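Local coordinates for iminosuccinate reductase (Paracoccus denitrificans, PDB 6RQA), which catalyses the NADH-dependent reduction of iminosuccinate to L-aspartate, regenerating the amino donor of the beta-hydroxyaspartate cycle that assimilates glyoxylate, at residues K175-N180 and D206-E211; V108-P113 and Q318-A323. All coordinates share one frame; numbering follows the deposited sequence.

How the contacts relate
The two contacts illustrate how one principle, a strand covered by a helix through alternate side chains, takes different forms in two domains. Contact 1 belongs to the parallel sheet of the NAD-binding domain and is partly buried: an apolar centre is flanked by lysine, arginine and glutamate. Contact 2 lies in the mixed sheet of the other domain, where all five touching residues are buried and the meeting is hydrocarbon throughout, although one contributor is an aspartate whose carboxylate turns to the probable active-site lysine. The helix runs roughly antiparallel to its strand in contact 1 and steeply across it in contact 2. Their centres are 36 Å apart, on opposite sides of the chain's centre, and they share no element.

Contact 1: residues K175-N180 and D206-E211; sequences KVIGWN and DRLGAE. With NAD (nicotinamide-adenine-dinucleotide), chain C.
In the Rossmann-type domain that binds NAD, strand 175-179 is covered by the short helix 205-211, and I177 against L208 forms the middle of the contact. The first torsion of I177 (chi1 54°) tucks CG1 into the gap flanked by its own N and C; with the rest of the chain extended, CD1 is carried onto the helix. There I177 CD1 lies 3.8 Å from L208 CA and 4.1 Å from E211 CB, touching backbone and side chain alike, and the side chains of I177 and E211 cross at about a right angle. L208 answers from the helix: its CD1 is 4.0 Å from W179 CB, so it meets the root of the tryptophan while the indole turns off elsewhere.

The strand is the second of the nucleotide-binding sheet, next to strand 150-154, whose I154 is touched by both W179 and L208. Just beyond its C-terminal end stands N180, an NAD-binding residue beside the adenosine ribose at O2B. Backbone groups hold its amide: A156 N donates to OD1, and ND2 donates to the carbonyl oxygen of H182. The helix meets the strand near its middle, with the short axes 8.8 Å apart and the N-to-C directions at 144°, nearer antiparallel than parallel.

Toward the N-terminal end of the strand the chemistry turns ionic. R207 and E211, one helical turn apart, form a salt bridge in which R207 NH2 is 3.1 Å from E211 OE2, which accepts through its syn lone pair and sits 16° out of the guanidinium plane; two weaker bonds come from NE. K175, fully extended, brings NZ to 4.4 Å from R207 NH2, at the edge of the guanidinium. K175 NZ and R207 NH1 each form a salt bridge with E201, whose carboxylate would be expected to offset their like charge.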
ATOM      1  N   LYS A 175      32.195  -5.904  26.975  1.00 38.48           N
ATOM      2  CA  LYS A 175      32.567  -7.058  26.173  1.00 46.77           C
ATOM      3  C   LYS A 175      31.389  -7.440  25.289  1.00 50.18           C
ATOM      4  O   LYS A 175      30.230  -7.204  25.639  1.00 51.23           O
ATOM      5  CB  LYS A 175      32.985  -8.237  27.064  1.00 38.77           C
ATOM      6  CG  LYS A 175      33.555  -9.430  26.319  1.00 43.19           C
ATOM      7  CD  LYS A 175      33.891 -10.561  27.277  1.00 40.08           C
ATOM      8  CE  LYS A 175      34.455 -11.760  26.533  1.00 49.66           C
ATOM      9  NZ  LYS A 175      34.785 -12.879  27.459  1.00 69.34           N
ATOM     10  N   VAL A 176      31.698  -8.024  24.133  1.00 38.07           N
ATOM     11  CA  VAL A 176      30.690  -8.522  23.204  1.00 33.51           C
ATOM     12  C   VAL A 176      30.990  -9.986  22.923  1.00 46.27           C
ATOM     13  O   VAL A 176      32.083 -10.320  22.453  1.00 51.26           O
ATOM     14  CB  VAL A 176      30.660  -7.718  21.892  1.00 42.93           C
ATOM     15  CG1 VAL A 176      29.580  -8.262  20.965  1.00 42.51           C
ATOM     16  CG2 VAL A 176      30.434  -6.240  22.173  1.00 37.37           C
ATOM     17  N   ILE A 177      30.028 -10.858  23.215  1.00 53.05           N
ATOM     18  CA  ILE A 177      30.106 -12.274  22.871  1.00 51.86           C
ATOM     19  C   ILE A 177      29.065 -12.556  21.798  1.00 54.74           C
ATOM     20  O   ILE A 177      27.962 -11.997  21.828  1.00 57.82           O
ATOM     21  CB  ILE A 177      29.900 -13.178  24.103  1.00 48.28           C
ATOM     22  CG1 ILE A 177      28.589 -12.834  24.815  1.00 46.34           C
ATOM     23  CG2 ILE A 177      31.080 -13.058  25.058  1.00 36.87           C
ATOM     24  CD1 ILE A 177      28.316 -13.687  26.038  1.00 48.56           C
ATOM     25  N   GLY A 178      29.420 -13.413  20.843  1.00 54.04           N
ATOM     26  CA  GLY A 178      28.564 -13.654  19.701  1.00 50.81           C
ATOM     27  C   GLY A 178      28.456 -15.130  19.378  1.00 50.37           C
ATOM     28  O   GLY A 178      29.328 -15.936  19.711  1.00 49.15           O
ATOM     29  N   TRP A 179      27.353 -15.468  18.714  1.00 51.31           N
ATOM     30  CA  TRP A 179      27.108 -16.816  18.224  1.00 46.42           C
ATOM     31  C   TRP A 179      26.324 -16.715  16.924  1.00 51.77           C
ATOM     32  O   TRP A 179      25.468 -15.837  16.775  1.00 56.60           O
ATOM     33  CB  TRP A 179      26.340 -17.661  19.247  1.00 36.26           C
ATOM     34  CG  TRP A 179      26.031 -19.052  18.769  1.00 61.46           C
ATOM     35  CD1 TRP A 179      26.805 -20.166  18.930  1.00 71.13           C
ATOM     36  CD2 TRP A 179      24.863 -19.476  18.055  1.00 62.14           C
ATOM     37  NE1 TRP A 179      26.192 -21.254  18.360  1.00 66.02           N
ATOM     38  CE2 TRP A 179      24.999 -20.858  17.816  1.00 66.34           C
ATOM     39  CE3 TRP A 179      23.716 -18.822  17.595  1.00 64.91           C
ATOM     40  CZ2 TRP A 179      24.031 -21.597  17.137  1.00 74.27           C
ATOM     41  CZ3 TRP A 179      22.757 -19.557  16.921  1.00 70.46           C
ATOM     42  CH2 TRP A 179      22.921 -20.930  16.698  1.00 71.07           C
ATOM     43  N   ASN A 180      26.621 -17.613  15.986  1.00 48.37           N
ATOM     44  CA  ASN A 180      25.978 -17.606  14.684  1.00 65.36           C
ATOM     45  C   ASN A 180      25.752 -19.043  14.232  1.00 77.60           C
ATOM     46  O   ASN A 180      26.618 -19.903  14.451  1.00 83.32           O
ATOM     47  CB  ASN A 180      26.828 -16.860  13.646  1.00 66.36           C
ATOM     48  CG  ASN A 180      26.031 -16.445  12.425  1.00 64.16           C
ATOM     49  OD1 ASN A 180      24.916 -15.937  12.539  1.00 61.61           O
ATOM     50  ND2 ASN A 180      26.602 -16.661  11.247  1.00 68.11           N
ATOM     51  N   ASP A 206      25.193 -21.793  25.224  1.00 71.50           N
ATOM     52  CA  ASP A 206      25.108 -22.063  26.656  1.00 73.64           C
ATOM     53  C   ASP A 206      25.809 -20.977  27.465  1.00 70.32           C
ATOM     54  O   ASP A 206      25.296 -20.540  28.501  1.00 64.55           O
ATOM     55  CB  ASP A 206      25.693 -23.441  26.974  1.00 86.18           C
ATOM     56  CG  ASP A 206      27.101 -23.617  26.444  1.00 91.77           C
ATOM     57  OD1 ASP A 206      27.358 -23.211  25.293  1.00 94.93           O
ATOM     58  OD2 ASP A 206      27.952 -24.157  27.181  1.00 96.35           O
ATOM     59  N   ARG A 207      26.979 -20.525  27.007  1.00 75.59           N
ATOM     60  CA  ARG A 207      27.676 -19.442  27.694  1.00 67.44           C
ATOM     61  C   ARG A 207      27.040 -18.086  27.421  1.00 60.44           C
ATOM     62  O   ARG A 207      27.060 -17.213  28.294  1.00 60.95           O
ATOM     63  CB  ARG A 207      29.149 -19.407  27.285  1.00 57.56           C
ATOM     64  CG  ARG A 207      30.041 -20.419  27.981  1.00 58.50           C
ATOM     65  CD  ARG A 207      31.502 -20.169  27.628  1.00 71.03           C
ATOM     66  NE  ARG A 207      31.908 -18.801  27.944  1.00 72.23           N
ATOM     67  CZ  ARG A 207      33.021 -18.226  27.499  1.00 66.49           C
ATOM     68  NH1 ARG A 207      33.846 -18.897  26.707  1.00 74.83           N
ATOM     69  NH2 ARG A 207      33.307 -16.976  27.839  1.00 41.66           N
ATOM     70  N   LEU A 208      26.485 -17.888  26.222  1.00 59.01           N
ATOM     71  CA  LEU A 208      25.896 -16.596  25.886  1.00 58.86           C
ATOM     72  C   LEU A 208      24.695 -16.297  26.775  1.00 67.80           C
ATOM     73  O   LEU A 208      24.568 -15.195  27.317  1.00 68.44           O
ATOM     74  CB  LEU A 208      25.506 -16.571  24.405  1.00 62.18           C
ATOM     75  CG  LEU A 208      25.134 -15.224  23.775  1.00 58.20           C
ATOM     76  CD1 LEU A 208      25.542 -15.196  22.310  1.00 55.13           C
ATOM     77  CD2 LEU A 208      23.644 -14.942  23.907  1.00 55.74           C
ATOM     78  N   GLY A 209      23.804 -17.276  26.945  1.00 69.53           N
ATOM     79  CA  GLY A 209      22.643 -17.080  27.794  1.00 63.45           C
ATOM     80  C   GLY A 209      22.977 -16.838  29.251  1.00 68.21           C
ATOM     81  O   GLY A 209      22.184 -16.215  29.965  1.00 73.61           O
ATOM     82  N   ALA A 210      24.138 -17.308  29.710  1.00 58.95           N
ATOM     83  CA  ALA A 210      24.521 -17.187  31.109  1.00 59.97           C
ATOM     84  C   ALA A 210      25.462 -16.022  31.384  1.00 60.15           C
ATOM     85  O   ALA A 210      25.650 -15.664  32.552  1.00 59.98           O
ATOM     86  CB  ALA A 210      25.177 -18.486  31.593  1.00 53.67           C
ATOM     87  N   GLU A 211      26.056 -15.425  30.351  1.00 64.77           N
ATOM     88  CA  GLU A 211      27.018 -14.349  30.534  1.00 62.53           C
ATOM     89  C   GLU A 211      26.610 -13.030  29.899  1.00 59.86           C
ATOM     90  O   GLU A 211      27.159 -11.991  30.280  1.00 63.19           O
ATOM     91  CB  GLU A 211      28.392 -14.757  29.975  1.00 63.70           C
ATOM     92  CG  GLU A 211      28.969 -16.013  30.609  1.00 72.25           C
ATOM     93  CD  GLU A 211      30.299 -16.415  30.001  1.00 75.40           C
ATOM     94  OE1 GLU A 211      31.042 -17.181  30.649  1.00 83.71           O
ATOM     95  OE2 GLU A 211      30.602 -15.963  28.875  1.00 70.54           O
TER
HETATM   96  PA  NAD C 401      20.858 -12.068   6.696  0.82 75.29           P
HETATM   97  O1A NAD C 401      20.351 -13.231   5.888  0.82 74.69           O
HETATM   98  O2A NAD C 401      21.931 -11.067   6.414  0.82 69.43           O
HETATM   99  O5B NAD C 401      21.584 -12.976   7.984  0.82 69.20           O
HETATM  100  C5B NAD C 401      20.723 -14.004   8.287  0.82 56.92           C
HETATM  101  C4B NAD C 401      21.281 -14.769   9.459  0.82 57.34           C
HETATM  102  O4B NAD C 401      20.310 -15.712   9.872  0.82 53.49           O
HETATM  103  C3B NAD C 401      22.472 -15.545   8.906  0.82 73.51           C
HETATM  104  O3B NAD C 401      23.565 -14.709   9.104  0.82 82.06           O
HETATM  105  C2B NAD C 401      22.493 -16.777   9.820  0.82 66.49           C
HETATM  106  O2B NAD C 401      23.205 -16.549  10.989  0.82 66.72           O
HETATM  107  C1B NAD C 401      20.970 -16.928  10.216  0.82 58.13           C
HETATM  108  N9A NAD C 401      20.315 -17.980   9.431  0.82 62.12           N
HETATM  109  C8A NAD C 401      20.142 -18.102   8.039  0.82 69.34           C
HETATM  110  N7A NAD C 401      19.486 -19.210   7.695  0.82 73.60           N
HETATM  111  C5A NAD C 401      19.210 -19.849   8.917  0.82 74.78           C
HETATM  112  C6A NAD C 401      18.542 -21.060   9.240  0.82 78.93           C
HETATM  113  N6A NAD C 401      18.028 -21.832   8.241  0.82 74.07           N
HETATM  114  N1A NAD C 401      18.413 -21.455  10.548  0.82 82.43           N
HETATM  115  C2A NAD C 401      18.958 -20.625  11.493  0.82 76.16           C
HETATM  116  N3A NAD C 401      19.612 -19.453  11.341  0.82 70.01           N
HETATM  117  C4A NAD C 401      19.721 -19.094  10.015  0.82 70.42           C
HETATM  118  O3  NAD C 401      19.430 -11.518   7.201  0.82 90.46           O
HETATM  119  PN  NAD C 401      19.434 -10.025   7.737  0.82 83.58           P
HETATM  120  O1N NAD C 401      20.504  -9.558   8.693  0.82 73.00           O
HETATM  121  O2N NAD C 401      18.815  -9.333   6.577  0.82 84.72           O
HETATM  122  O5D NAD C 401      18.028  -9.899   8.824  0.82 83.90           O
HETATM  123  C5D NAD C 401      17.910 -11.106   9.446  0.82 73.88           C
HETATM  124  C4D NAD C 401      16.533 -11.190  10.056  0.82 65.32           C
HETATM  125  O4D NAD C 401      16.154  -9.870  10.503  0.82 67.08           O
HETATM  126  C3D NAD C 401      15.551 -11.583   8.913  0.82 61.50           C
HETATM  127  O3D NAD C 401      14.800 -12.634   9.408  0.82 56.40           O
HETATM  128  C2D NAD C 401      14.702 -10.311   8.733  0.82 63.63           C
HETATM  129  O2D NAD C 401      13.352 -10.554   8.527  0.82 68.66           O
HETATM  130  C1D NAD C 401      14.810  -9.734  10.165  0.82 58.36           C
HETATM  131  N1N NAD C 401      14.501  -8.249  10.134  0.82 48.34           N
HETATM  132  C2N NAD C 401      13.735  -7.778  11.160  0.82 47.39           C
HETATM  133  C3N NAD C 401      13.407  -6.424  11.203  0.82 49.80           C
HETATM  134  C7N NAD C 401      12.569  -5.994  12.361  0.82 43.11           C
HETATM  135  O7N NAD C 401      12.208  -4.831  12.503  0.82 31.67           O
HETATM  136  N7N NAD C 401      12.222  -6.970  13.263  0.82 41.81           N
HETATM  137  C4N NAD C 401      13.862  -5.572  10.197  0.82 47.08           C
HETATM  138  C5N NAD C 401      14.638  -6.079   9.162  0.82 47.95           C
HETATM  139  C6N NAD C 401      14.962  -7.441   9.131  0.82 50.76           C

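Contact 2: residues V108-P113 and Q318-A323; sequences VFLFDP and QDLAVA
D319 OD1 is gripped by two basic side chains, R131 through NE and K88 through NZ, each in a salt bridge, while CB of the same aspartate rests 4.1 Å from V108 CG2 on the neighbouring strand. One residue thus serves two neighbourhoods: its carboxylate ties together R131, which binds NAD, and K88, probably the proton donor or acceptor of the reaction, and its methylene closes one end of a hydrocarbon contact.

V108 touches three helix residues by dividing its two methyls. With CG1 anti to the backbone N (chi1 -179°), that methyl lies 3.6 Å from A323 CB and 3.9 Å from L320 CD2, so it bears on two residues of the helix at once; CG2, beside the backbone N, is the branch that takes D319. The alanine brings only a methyl, and here the backbones are nearest, the CA atoms of V108 and A323 being 6.9 Å apart. Two residues further along the strand, L110 likewise divides its branches: L110 CD2 meets L320 CD2 at 3.7 Å, the two side chains lying alongside with reversed directions, while L110 CD1 reaches the carbonyl carbon of A323 at 4.2 Å. No hydrogen bond joins strand to helix.

The intervening residue, F109, points from the opposite side of the strand and stacks its ring on F109 of the second subunit; F111, also on that side, meets the ring of Y72 of that subunit. Residues 318-323 of the helix run at 75° to strand residues 108-111, with the axes of these short segments 8.9 Å apart. A mixed sheet that packs one face on helices and lends the other to the partner subunit, with its helical side bordering the active site, fits the dimer-forming, substrate-binding domain of the ornithine cyclodeaminase/mu-crystallin family.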
ATOM      1  N   VAL A 108      10.417   4.535   0.981  1.00 33.11           N
ATOM      2  CA  VAL A 108       9.464   5.275   1.799  1.00 35.21           C
ATOM      3  C   VAL A 108       8.901   6.421   0.972  1.00 44.24           C
ATOM      4  O   VAL A 108       9.656   7.183   0.355  1.00 36.32           O
ATOM      5  CB  VAL A 108      10.118   5.800   3.088  1.00 33.83           C
ATOM      6  CG1 VAL A 108       9.090   6.543   3.932  1.00 27.23           C
ATOM      7  CG2 VAL A 108      10.732   4.656   3.877  1.00 24.17           C
ATOM      8  N   PHE A 109       7.575   6.538   0.954  1.00 33.11           N
ATOM      9  CA  PHE A 109       6.887   7.639   0.292  1.00 34.54           C
ATOM     10  C   PHE A 109       6.147   8.441   1.351  1.00 30.94           C
ATOM     11  O   PHE A 109       5.269   7.906   2.036  1.00 25.05           O
ATOM     12  CB  PHE A 109       5.915   7.130  -0.774  1.00 36.96           C
ATOM     13  CG  PHE A 109       6.541   6.200  -1.775  1.00 36.28           C
ATOM     14  CD1 PHE A 109       7.401   6.683  -2.747  1.00 31.62           C
ATOM     15  CD2 PHE A 109       6.258   4.844  -1.752  1.00 28.15           C
ATOM     16  CE1 PHE A 109       7.974   5.827  -3.674  1.00 34.05           C
ATOM     17  CE2 PHE A 109       6.826   3.986  -2.675  1.00 32.62           C
ATOM     18  CZ  PHE A 109       7.686   4.477  -3.637  1.00 27.50           C
ATOM     19  N   LEU A 110       6.505   9.714   1.489  1.00 32.11           N
ATOM     20  CA  LEU A 110       5.857  10.609   2.436  1.00 34.26           C
ATOM     21  C   LEU A 110       4.817  11.458   1.718  1.00 46.65           C
ATOM     22  O   LEU A 110       5.010  11.857   0.566  1.00 37.42           O
ATOM     23  CB  LEU A 110       6.882  11.507   3.131  1.00 32.39           C
ATOM     24  CG  LEU A 110       7.954  10.792   3.956  1.00 38.29           C
ATOM     25  CD1 LEU A 110       8.886  11.794   4.618  1.00 39.76           C
ATOM     26  CD2 LEU A 110       7.313   9.886   4.992  1.00 29.15           C
ATOM     27  N   PHE A 111       3.710  11.726   2.405  1.00 44.84           N
ATOM     28  CA  PHE A 111       2.618  12.513   1.860  1.00 23.67           C
ATOM     29  C   PHE A 111       2.301  13.664   2.802  1.00 24.12           C
ATOM     30  O   PHE A 111       2.486  13.563   4.017  1.00 34.60           O
ATOM     31  CB  PHE A 111       1.360  11.658   1.640  1.00 23.47           C
ATOM     32  CG  PHE A 111       1.448  10.737   0.454  1.00 32.91           C
ATOM     33  CD1 PHE A 111       2.276   9.626   0.478  1.00 32.44           C
ATOM     34  CD2 PHE A 111       0.694  10.979  -0.683  1.00 33.19           C
ATOM     35  CE1 PHE A 111       2.355   8.779  -0.611  1.00 31.78           C
ATOM     36  CE2 PHE A 111       0.768  10.135  -1.775  1.00 28.37           C
ATOM     37  CZ  PHE A 111       1.600   9.034  -1.738  1.00 31.25           C
ATOM     38  N   ASP A 112       1.827  14.756   2.228  1.00 31.20           N
ATOM     39  CA  ASP A 112       1.426  15.913   3.018  1.00 39.27           C
ATOM     40  C   ASP A 112       0.112  15.612   3.728  1.00 30.98           C
ATOM     41  O   ASP A 112      -0.901  15.376   3.057  1.00 41.49           O
ATOM     42  CB  ASP A 112       1.286  17.134   2.115  1.00 47.69           C
ATOM     43  CG  ASP A 112       1.189  18.433   2.889  1.00 47.23           C
ATOM     44  OD1 ASP A 112       0.925  18.394   4.109  1.00 48.48           O
ATOM     45  OD2 ASP A 112       1.370  19.501   2.268  1.00 57.09           O
ATOM     46  N   PRO A 113       0.073  15.603   5.065  1.00 36.59           N
ATOM     47  CA  PRO A 113      -1.187  15.285   5.756  1.00 36.11           C
ATOM     48  C   PRO A 113      -2.247  16.364   5.622  1.00 44.07           C
ATOM     49  O   PRO A 113      -3.421  16.088   5.899  1.00 41.89           O
ATOM     50  CB  PRO A 113      -0.756  15.112   7.222  1.00 31.63           C
ATOM     51  CG  PRO A 113       0.744  14.992   7.190  1.00 37.19           C
ATOM     52  CD  PRO A 113       1.186  15.790   6.007  1.00 41.96           C
ATOM     53  N   GLN A 318       8.081   3.507  12.196  1.00 30.36           N
ATOM     54  CA  GLN A 318       9.530   3.580  12.353  1.00 30.00           C
ATOM     55  C   GLN A 318      10.199   4.026  11.059  1.00 26.13           C
ATOM     56  O   GLN A 318      11.096   4.877  11.076  1.00 23.52           O
ATOM     57  CB  GLN A 318      10.076   2.226  12.806  1.00 39.81           C
ATOM     58  CG  GLN A 318       9.637   1.822  14.202  1.00 43.63           C
ATOM     59  CD  GLN A 318       9.866   0.349  14.481  1.00 40.72           C
ATOM     60  OE1 GLN A 318      10.001  -0.454  13.560  1.00 41.08           O
ATOM     61  NE2 GLN A 318       9.907  -0.012  15.757  1.00 46.03           N
ATOM     62  N   ASP A 319       9.766   3.467   9.925  1.00 30.22           N
ATOM     63  CA  ASP A 319      10.286   3.909   8.636  1.00 30.68           C
ATOM     64  C   ASP A 319       9.902   5.356   8.354  1.00 38.69           C
ATOM     65  O   ASP A 319      10.720   6.138   7.857  1.00 31.73           O
ATOM     66  CB  ASP A 319       9.770   2.995   7.524  1.00 39.22           C
ATOM     67  CG  ASP A 319      10.110   1.539   7.760  1.00 52.01           C
ATOM     68  OD1 ASP A 319      11.310   1.220   7.901  1.00 55.41           O
ATOM     69  OD2 ASP A 319       9.173   0.712   7.812  1.00 47.98           O
ATOM     70  N   LEU A 320       8.660   5.732   8.667  1.00 44.44           N
ATOM     71  CA  LEU A 320       8.214   7.098   8.413  1.00 29.16           C
ATOM     72  C   LEU A 320       8.999   8.100   9.248  1.00 27.10           C
ATOM     73  O   LEU A 320       9.405   9.155   8.746  1.00 37.71           O
ATOM     74  CB  LEU A 320       6.717   7.224   8.695  1.00 31.33           C
ATOM     75  CG  LEU A 320       5.767   6.408   7.815  1.00 42.85           C
ATOM     76  CD1 LEU A 320       4.322   6.668   8.209  1.00 34.53           C
ATOM     77  CD2 LEU A 320       5.989   6.723   6.345  1.00 44.94           C
ATOM     78  N   ALA A 321       9.229   7.786  10.525  1.00 32.70           N
ATOM     79  CA  ALA A 321       9.925   8.721  11.402  1.00 28.48           C
ATOM     80  C   ALA A 321      11.369   8.926  10.967  1.00 34.22           C
ATOM     81  O   ALA A 321      11.870  10.056  10.972  1.00 38.02           O
ATOM     82  CB  ALA A 321       9.871   8.226  12.847  1.00 24.33           C
ATOM     83  N   VAL A 322      12.052   7.847  10.583  1.00 31.36           N
ATOM     84  CA  VAL A 322      13.455   7.973  10.209  1.00 31.50           C
ATOM     85  C   VAL A 322      13.595   8.585   8.818  1.00 36.14           C
ATOM     86  O   VAL A 322      14.620   9.206   8.512  1.00 44.23           O
ATOM     87  CB  VAL A 322      14.158   6.606  10.311  1.00 37.00           C
ATOM     88  CG1 VAL A 322      13.764   5.700   9.152  1.00 42.63           C
ATOM     89  CG2 VAL A 322      15.665   6.781  10.380  1.00 58.82           C
ATOM     90  N   ALA A 323      12.577   8.444   7.966  1.00 29.31           N
ATOM     91  CA  ALA A 323      12.640   9.042   6.636  1.00 33.97           C
ATOM     92  C   ALA A 323      12.311  10.528   6.675  1.00 47.19           C
ATOM     93  O   ALA A 323      12.902  11.316   5.929  1.00 59.35           O
ATOM     94  CB  ALA A 323      11.696   8.316   5.679  1.00 23.03           C
TER